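Local coordinates for protein 1,3,6,8-tetrahydroxynaphthalene synthase (Streptomyces coelicolor, PDB 1U0M) that condenses five malonyl-CoA units into a pentaketide and cyclises it to 1,3,6,8-tetrahydroxynaphthalene, a step of melanin biosynthesis, at residues A[43-46]-A[47-51]; A[82-85]-A[86-90]; A[252-255]-A[256-259]. All coordinates share one frame; numbering follows the deposited sequence.

Contact 1: residues A[43-46]-A[47-51]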
loop_
_atom_site.group_PDB
_atom_site.type_symbol
_atom_site.label_atom_id
_atom_site.label_comp_id
_atom_site.label_asym_id
_atom_site.label_seq_id
_atom_site.Cartn_x
_atom_site.Cartn_y
_atom_site.Cartn_z
ATOM N N LEU A 43 25.855 25.087 -8.879
ATOM C CA LEU A 43 25.023 25.274 -10.064
ATOM C C LEU A 43 25.567 24.642 -11.356
ATOM O O LEU A 43 24.879 23.847 -11.993
ATOM C CB LEU A 43 24.768 26.767 -10.291
ATOM C CG LEU A 43 23.922 27.123 -11.518
ATOM C CD1 LEU A 43 22.491 26.682 -11.293
ATOM C CD2 LEU A 43 23.979 28.630 -11.757
ATOM N N PRO A 44 26.807 24.984 -11.759
ATOM C CA PRO A 44 27.338 24.391 -12.994
ATOM C C PRO A 44 27.294 22.867 -12.963
ATOM O O PRO A 44 26.961 22.229 -13.957
ATOM C CB PRO A 44 28.769 24.948 -13.071
ATOM C CG PRO A 44 29.116 25.210 -11.660
ATOM C CD PRO A 44 27.843 25.770 -11.067
ATOM N N LEU A 45 27.603 22.294 -11.808
ATOM C CA LEU A 45 27.579 20.846 -11.657
ATOM C C LEU A 45 26.151 20.321 -11.845
ATOM O O LEU A 45 25.925 19.297 -12.502
ATOM C CB LEU A 45 28.086 20.457 -10.266
ATOM C CG LEU A 45 27.837 18.985 -9.915
ATOM C CD1 LEU A 45 28.740 18.084 -10.766
ATOM C CD2 LEU A 45 28.093 18.763 -8.430
ATOM N N ALA A 46 25.192 21.039 -11.269
ATOM C CA ALA A 46 23.789 20.655 -11.346
ATOM C C ALA A 46 23.313 20.616 -12.789
ATOM O O ALA A 46 22.756 19.611 -13.250
ATOM C CB ALA A 46 22.936 21.630 -10.529
ATOM N N LEU A 47 23.538 21.715 -13.502
ATOM C CA LEU A 47 23.139 21.817 -14.906
ATOM C C LEU A 47 23.744 20.729 -15.798
ATOM O O LEU A 47 23.056 20.171 -16.659
ATOM C CB LEU A 47 23.517 23.199 -15.443
ATOM C CG LEU A 47 22.486 24.329 -15.301
ATOM C CD1 LEU A 47 21.570 24.088 -14.124
ATOM C CD2 LEU A 47 23.215 25.650 -15.159
ATOM N N ARG A 48 25.029 20.437 -15.599
ATOM C CA ARG A 48 25.725 19.428 -16.395
ATOM C C ARG A 48 25.091 18.061 -16.196
ATOM O O ARG A 48 24.807 17.340 -17.160
ATOM C CB ARG A 48 27.218 19.376 -16.008
ATOM C CG ARG A 48 28.015 18.249 -16.695
ATOM C CD ARG A 48 29.536 18.417 -16.509
ATOM N NE ARG A 48 29.944 18.217 -15.122
ATOM C CZ ARG A 48 30.032 17.030 -14.533
ATOM N NH1 ARG A 48 29.755 15.925 -15.210
ATOM N NH2 ARG A 48 30.369 16.948 -13.260
ATOM N N LEU A 49 24.890 17.709 -14.930
ATOM C CA LEU A 49 24.289 16.435 -14.547
ATOM C C LEU A 49 22.927 16.279 -15.208
ATOM O O LEU A 49 22.623 15.247 -15.808
ATOM C CB LEU A 49 24.143 16.373 -13.025
ATOM C CG LEU A 49 25.392 15.957 -12.226
ATOM C CD1 LEU A 49 26.597 16.739 -12.694
ATOM C CD2 LEU A 49 25.155 16.187 -10.745
ATOM N N ILE A 50 22.113 17.317 -15.105
ATOM C CA ILE A 50 20.794 17.283 -15.707
ATOM C C ILE A 50 20.908 17.069 -17.206
ATOM O O ILE A 50 20.312 16.149 -17.765
ATOM C CB ILE A 50 20.032 18.592 -15.427
ATOM C CG1 ILE A 50 19.689 18.673 -13.934
ATOM C CG2 ILE A 50 18.760 18.644 -16.266
ATOM C CD1 ILE A 50 19.055 19.967 -13.517
ATOM N N GLU A 51 21.706 17.900 -17.862
ATOM C CA GLU A 51 21.843 17.773 -19.298
ATOM C C GLU A 51 22.315 16.400 -19.758
ATOM O O GLU A 51 21.822 15.881 -20.755
ATOM C CB GLU A 51 22.772 18.855 -19.843
ATOM C CG GLU A 51 22.561 19.063 -21.326
ATOM C CD GLU A 51 23.128 20.363 -21.844
ATOM O OE1 GLU A 51 22.682 20.793 -22.927
ATOM O OE2 GLU A 51 24.013 20.953 -21.187
#
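Leu-47 opens the second turn of helix 43-52 and faces Leu-43 one turn back. Its amide N gives a nearly straight hydrogen bond to Leu-43 O at 2.9 Å, with an N-H...O angle of 172°. Their side chains run askew to one another: the CD1 methyls stand 3.9 Å apart, and Leu-47 CD2 lies 4.0 Å from Leu-43 CG. Leu-43 has CG swung opposite its own N (chi1 179°), beside the carbonyl carbon, which brings the branched end nearer to Leu-47. Arg-48 N bonds to Pro-44 O at 3.1 Å, the donor standing tilted from the carbonyl plane; Arg-48 bends at chi3, and its guanidinium lies oblique to Leu-45 CD1. Leu-49 continues the alpha-helical pattern with a bond from its N to Leu-45 O, an oxygen whose place is less sure. Ile-50 N reaches Ala-46 O at 3.0 Å, while Ile-50 CG1 packs 3.3 Å from that same oxygen. The helix thus turns two faces to the protein: Leu-47 and Ile-50 rest on helix 26-37, at Ala-33, Arg-34, Met-26 and Leu-30, whereas Ala-46 and Leu-49 meet Leu-190 and Leu-191 of helix 187-195.

Contact 2: residues A[82-85]-A[86-90]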
loop_
_atom_site.group_PDB
_atom_site.type_symbol
_atom_site.label_atom_id
_atom_site.label_comp_id
_atom_site.label_asym_id
_atom_site.label_seq_id
_atom_site.Cartn_x
_atom_site.Cartn_y
_atom_site.Cartn_z
ATOM N N ARG A 82 -7.992 15.315 -8.300
ATOM C CA ARG A 82 -8.775 15.826 -9.424
ATOM C C ARG A 82 -8.199 15.332 -10.749
ATOM O O ARG A 82 -8.937 14.851 -11.618
ATOM C CB ARG A 82 -8.771 17.353 -9.449
ATOM C CG ARG A 82 -9.518 17.939 -10.653
ATOM C CD ARG A 82 -9.182 19.418 -10.857
ATOM N NE ARG A 82 -7.839 19.631 -11.398
ATOM C CZ ARG A 82 -7.057 20.655 -11.072
ATOM N NH1 ARG A 82 -7.485 21.557 -10.199
ATOM N NH2 ARG A 82 -5.854 20.792 -11.633
ATOM N N GLU A 83 -6.875 15.458 -10.897
ATOM C CA GLU A 83 -6.199 15.051 -12.126
ATOM C C GLU A 83 -6.241 13.552 -12.367
ATOM O O GLU A 83 -6.218 13.106 -13.509
ATOM C CB GLU A 83 -4.735 15.515 -12.124
ATOM C CG GLU A 83 -4.522 17.032 -12.169
ATOM C CD GLU A 83 -5.092 17.676 -13.423
ATOM O OE1 GLU A 83 -5.130 17.011 -14.482
ATOM O OE2 GLU A 83 -5.487 18.856 -13.357
ATOM N N ALA A 84 -6.293 12.774 -11.295
ATOM C CA ALA A 84 -6.333 11.328 -11.424
ATOM C C ALA A 84 -7.746 10.864 -11.790
ATOM O O ALA A 84 -7.931 9.890 -12.520
ATOM C CB ALA A 84 -5.896 10.687 -10.128
ATOM N N LYS A 85 -8.746 11.558 -11.270
ATOM C CA LYS A 85 -10.111 11.177 -11.571
ATOM C C LYS A 85 -10.459 11.489 -13.010
ATOM O O LYS A 85 -11.122 10.694 -13.665
ATOM C CB LYS A 85 -11.079 11.858 -10.611
ATOM C CG LYS A 85 -11.119 11.146 -9.276
ATOM C CD LYS A 85 -12.103 11.770 -8.314
ATOM C CE LYS A 85 -12.234 10.922 -7.061
ATOM N NZ LYS A 85 -12.774 11.719 -5.939
ATOM N N SER A 86 -9.985 12.623 -13.513
ATOM C CA SER A 86 -10.253 12.998 -14.899
ATOM C C SER A 86 -9.327 12.351 -15.932
ATOM O O SER A 86 -9.572 12.470 -17.130
ATOM C CB SER A 86 -10.202 14.520 -15.065
ATOM O OG SER A 86 -9.006 15.059 -14.542
ATOM N N ARG A 87 -8.282 11.650 -15.493
ATOM C CA ARG A 87 -7.367 11.037 -16.454
ATOM C C ARG A 87 -7.256 9.508 -16.412
ATOM O O ARG A 87 -7.165 8.858 -17.451
ATOM C CB ARG A 87 -5.960 11.630 -16.298
ATOM C CG ARG A 87 -5.853 13.128 -16.530
ATOM C CD ARG A 87 -4.418 13.579 -16.320
ATOM N NE ARG A 87 -4.262 15.028 -16.337
ATOM C CZ ARG A 87 -4.089 15.750 -17.436
ATOM N NH1 ARG A 87 -4.051 15.154 -18.622
ATOM N NH2 ARG A 87 -3.931 17.068 -17.345
ATOM N N VAL A 88 -7.263 8.930 -15.217
ATOM C CA VAL A 88 -7.108 7.487 -15.089
ATOM C C VAL A 88 -8.090 6.634 -15.906
ATOM O O VAL A 88 -7.672 5.742 -16.641
ATOM C CB VAL A 88 -7.143 7.070 -13.596
ATOM C CG1 VAL A 88 -6.987 5.571 -13.465
ATOM C CG2 VAL A 88 -6.015 7.763 -12.843
ATOM N N PRO A 89 -9.400 6.901 -15.792
ATOM C CA PRO A 89 -10.449 6.163 -16.512
ATOM C C PRO A 89 -10.147 5.782 -17.972
ATOM O O PRO A 89 -10.173 4.599 -18.339
ATOM C CB PRO A 89 -11.647 7.093 -16.394
ATOM C CG PRO A 89 -11.474 7.633 -15.013
ATOM C CD PRO A 89 -9.997 7.976 -14.976
ATOM N N ALA A 90 -9.861 6.780 -18.799
ATOM C CA ALA A 90 -9.561 6.533 -20.206
ATOM C C ALA A 90 -8.478 5.485 -20.382
ATOM O O ALA A 90 -8.632 4.541 -21.159
ATOM C CB ALA A 90 -9.136 7.815 -20.876
HETATM O O HOH W 1 -8.111 18.051 -14.290
#
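An i to i+4 salt bridge on helix 73-99 joins Glu-83 to Arg-87, and Arg-82 extends it into a network of three charged side chains. Glu-83 and Arg-87 lie side by side and point the same way, their carboxylate and guanidinium planes 32° apart. Arg-87 NE donates to Glu-83 OE1 at 2.9 Å, meeting that oxygen nearly along its C-O bond; NH2 adds a weak bond to the same atom at 3.1 Å. The bend of Glu-83 at chi2 (-61°) brings its carboxylate alongside Arg-87, which stays extended from CG to NE. The other oxygen, OE2, serves Arg-82: NH2 lies 2.6 Å away, in line with the anti lone pair and in the guanidinium plane. Each carboxylate oxygen therefore has its own arginine, which would probably keep Glu-83 ionised although it is buried. Arg-87 has a second acidic partner in Glu-21. A lysine in place of Arg-87, with one nitrogen instead of NE and NH2, would probably leave Glu-83 OE1 or Glu-21 without its mate and the carboxylate freer to turn.

Ser-86 bonds twice to Arg-82 O, through N at 3.1 Å and OG at 2.9 Å, from opposite faces of the carbonyl plane. A water donates to Ser-86 OG at 3.1 Å and, weakly, to Glu-83 OE2, tying the serine to the ion network. On another flank of the helix Ala-84 CB packs against Val-88 CG2 at 4.0 Å. Lys-85 makes a cation-pi contact with Trp-125. Pro-89 has no amide hydrogen to give the preceding turn, and the helix kinks there. The whole is an i to i+4 ion pair on a helix that covers strand 167-175, as in the layered thiolase fold.

Contact 3: residues A[252-255]-A[256-259]; sequences EPLA and PALK
Leu-254 and Ala-257 meet on one flank of helix 251-263, where Leu-254 CD1 lies 4.0 Å from Ala-257 CB. Leu-258 is a more distant neighbour of the same methyl, its CG 4.4 Å from Leu-254 CD1. The two leucines use different first torsions: Leu-254 places CG opposite its backbone N (chi1 171°), which lets CD1 lean over Ala-257, whereas Leu-258 places CG opposite its carbonyl carbon (chi1 -76°), leaning back on the preceding turn.

Pro-256 is turned quite differently. Its ring lies over the end of the preceding turn, with CD 3.0 Å from Glu-252 O, in the place where an amide hydrogen would otherwise be directed. That carbonyl therefore receives no helical bond from residue 256, and the helix is kinked there. Beyond it the bonding is at first irregular: Leu-258 N is shared between Leu-254 O at 3.2 Å and, weakly, Ala-255 O; Lys-259 N then reaches Ala-255 O at 3.1 Å within the carbonyl plane. The aliphatic part of Lys-259 passes that oxygen too, CG coming to 3.6 Å, before the extended chain carries NZ to a weak hydrogen bond with Phe-291 O.

Leu-254 and Leu-258 touch Ala-347 and Met-349 of strand 346-355, and Ala-255 and Leu-258 reach Phe-291 and Leu-288 of helix 281-291. The Leu-254 side chain is about 11 Å from that of Cys-146, the probable active-site cysteine. The proline kink is a local feature; a helix laid on a sheet in this way is part of the layering of the alpha-beta-alpha-beta-alpha thiolase fold.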
loop_
_atom_site.group_PDB
_atom_site.type_symbol
_atom_site.label_atom_id
_atom_site.label_comp_id
_atom_site.label_asym_id
_atom_site.label_seq_id
_atom_site.Cartn_x
_atom_site.Cartn_y
_atom_site.Cartn_z
ATOM N N GLU A 252 26.254 -2.640 -9.031
ATOM C CA GLU A 252 27.184 -3.751 -8.872
ATOM C C GLU A 252 26.578 -4.838 -7.985
ATOM O O GLU A 252 26.498 -5.999 -8.384
ATOM C CB GLU A 252 28.515 -3.250 -8.285
ATOM C CG GLU A 252 29.587 -4.326 -8.122
ATOM C CD GLU A 252 30.942 -3.758 -7.709
ATOM O OE1 GLU A 252 31.520 -2.964 -8.484
ATOM O OE2 GLU A 252 31.436 -4.107 -6.612
ATOM N N PRO A 253 26.131 -4.478 -6.772
ATOM C CA PRO A 253 25.540 -5.474 -5.872
ATOM C C PRO A 253 24.219 -6.065 -6.359
ATOM O O PRO A 253 23.831 -7.152 -5.939
ATOM C CB PRO A 253 25.368 -4.698 -4.568
ATOM C CG PRO A 253 26.465 -3.679 -4.631
ATOM C CD PRO A 253 26.354 -3.211 -6.054
ATOM N N LEU A 254 23.531 -5.352 -7.243
ATOM C CA LEU A 254 22.244 -5.815 -7.748
ATOM C C LEU A 254 22.348 -6.789 -8.909
ATOM O O LEU A 254 21.509 -7.678 -9.053
ATOM C CB LEU A 254 21.381 -4.620 -8.164
ATOM C CG LEU A 254 20.081 -4.918 -8.924
ATOM C CD1 LEU A 254 19.202 -5.879 -8.143
ATOM C CD2 LEU A 254 19.346 -3.624 -9.160
ATOM N N ALA A 255 23.371 -6.612 -9.739
ATOM C CA ALA A 255 23.586 -7.474 -10.899
ATOM C C ALA A 255 23.451 -8.960 -10.559
ATOM O O ALA A 255 22.706 -9.691 -11.222
ATOM C CB ALA A 255 24.957 -7.194 -11.504
ATOM N N PRO A 256 24.171 -9.429 -9.521
ATOM C CA PRO A 256 24.115 -10.836 -9.107
ATOM C C PRO A 256 22.700 -11.294 -8.761
ATOM O O PRO A 256 22.300 -12.409 -9.095
ATOM C CB PRO A 256 25.039 -10.873 -7.893
ATOM C CG PRO A 256 26.047 -9.817 -8.214
ATOM C CD PRO A 256 25.182 -8.699 -8.735
ATOM N N ALA A 257 21.951 -10.430 -8.083
ATOM C CA ALA A 257 20.584 -10.746 -7.695
ATOM C C ALA A 257 19.756 -11.004 -8.944
ATOM O O ALA A 257 18.785 -11.759 -8.917
ATOM C CB ALA A 257 19.985 -9.594 -6.898
ATOM N N LEU A 258 20.145 -10.363 -10.039
ATOM C CA LEU A 258 19.445 -10.539 -11.302
ATOM C C LEU A 258 19.827 -11.884 -11.906
ATOM O O LEU A 258 18.995 -12.567 -12.499
ATOM C CB LEU A 258 19.809 -9.408 -12.263
ATOM C CG LEU A 258 19.145 -8.062 -11.971
ATOM C CD1 LEU A 258 19.755 -6.979 -12.837
ATOM C CD2 LEU A 258 17.654 -8.180 -12.230
ATOM N N LYS A 259 21.089 -12.263 -11.745
ATOM C CA LYS A 259 21.571 -13.531 -12.271
ATOM C C LYS A 259 21.078 -14.681 -11.404
ATOM O O LYS A 259 20.579 -15.679 -11.921
ATOM C CB LYS A 259 23.097 -13.521 -12.337
ATOM C CG LYS A 259 23.632 -12.477 -13.305
ATOM C CD LYS A 259 25.131 -12.283 -13.181
ATOM C CE LYS A 259 25.597 -11.150 -14.089
ATOM N NZ LYS A 259 27.025 -10.776 -13.876
#

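All three contacts are successive turns of single helices, and none touches another. Burial grows from contact 1, with two buried residues, through contact 2, with three, to contact 3, with four. Contacts 1 and 2 belong to the N-terminal half of the synthase and contact 3 to the C-terminal half; contacts 2 and 3 lie on opposite sides of the chain's centre, about 37 Å between centres. Contact 1 packs helix on helix through leucines, an isoleucine and an alanine. Contacts 2 and 3 also meet helices but in addition cover strands 167-175 and 346-355 of one mixed sheet, and both hold a helix-kinking proline. Contact 2 adds a salt-bridge network and a water, whereas 252-259 relies on apolar side chains and backbone bonds.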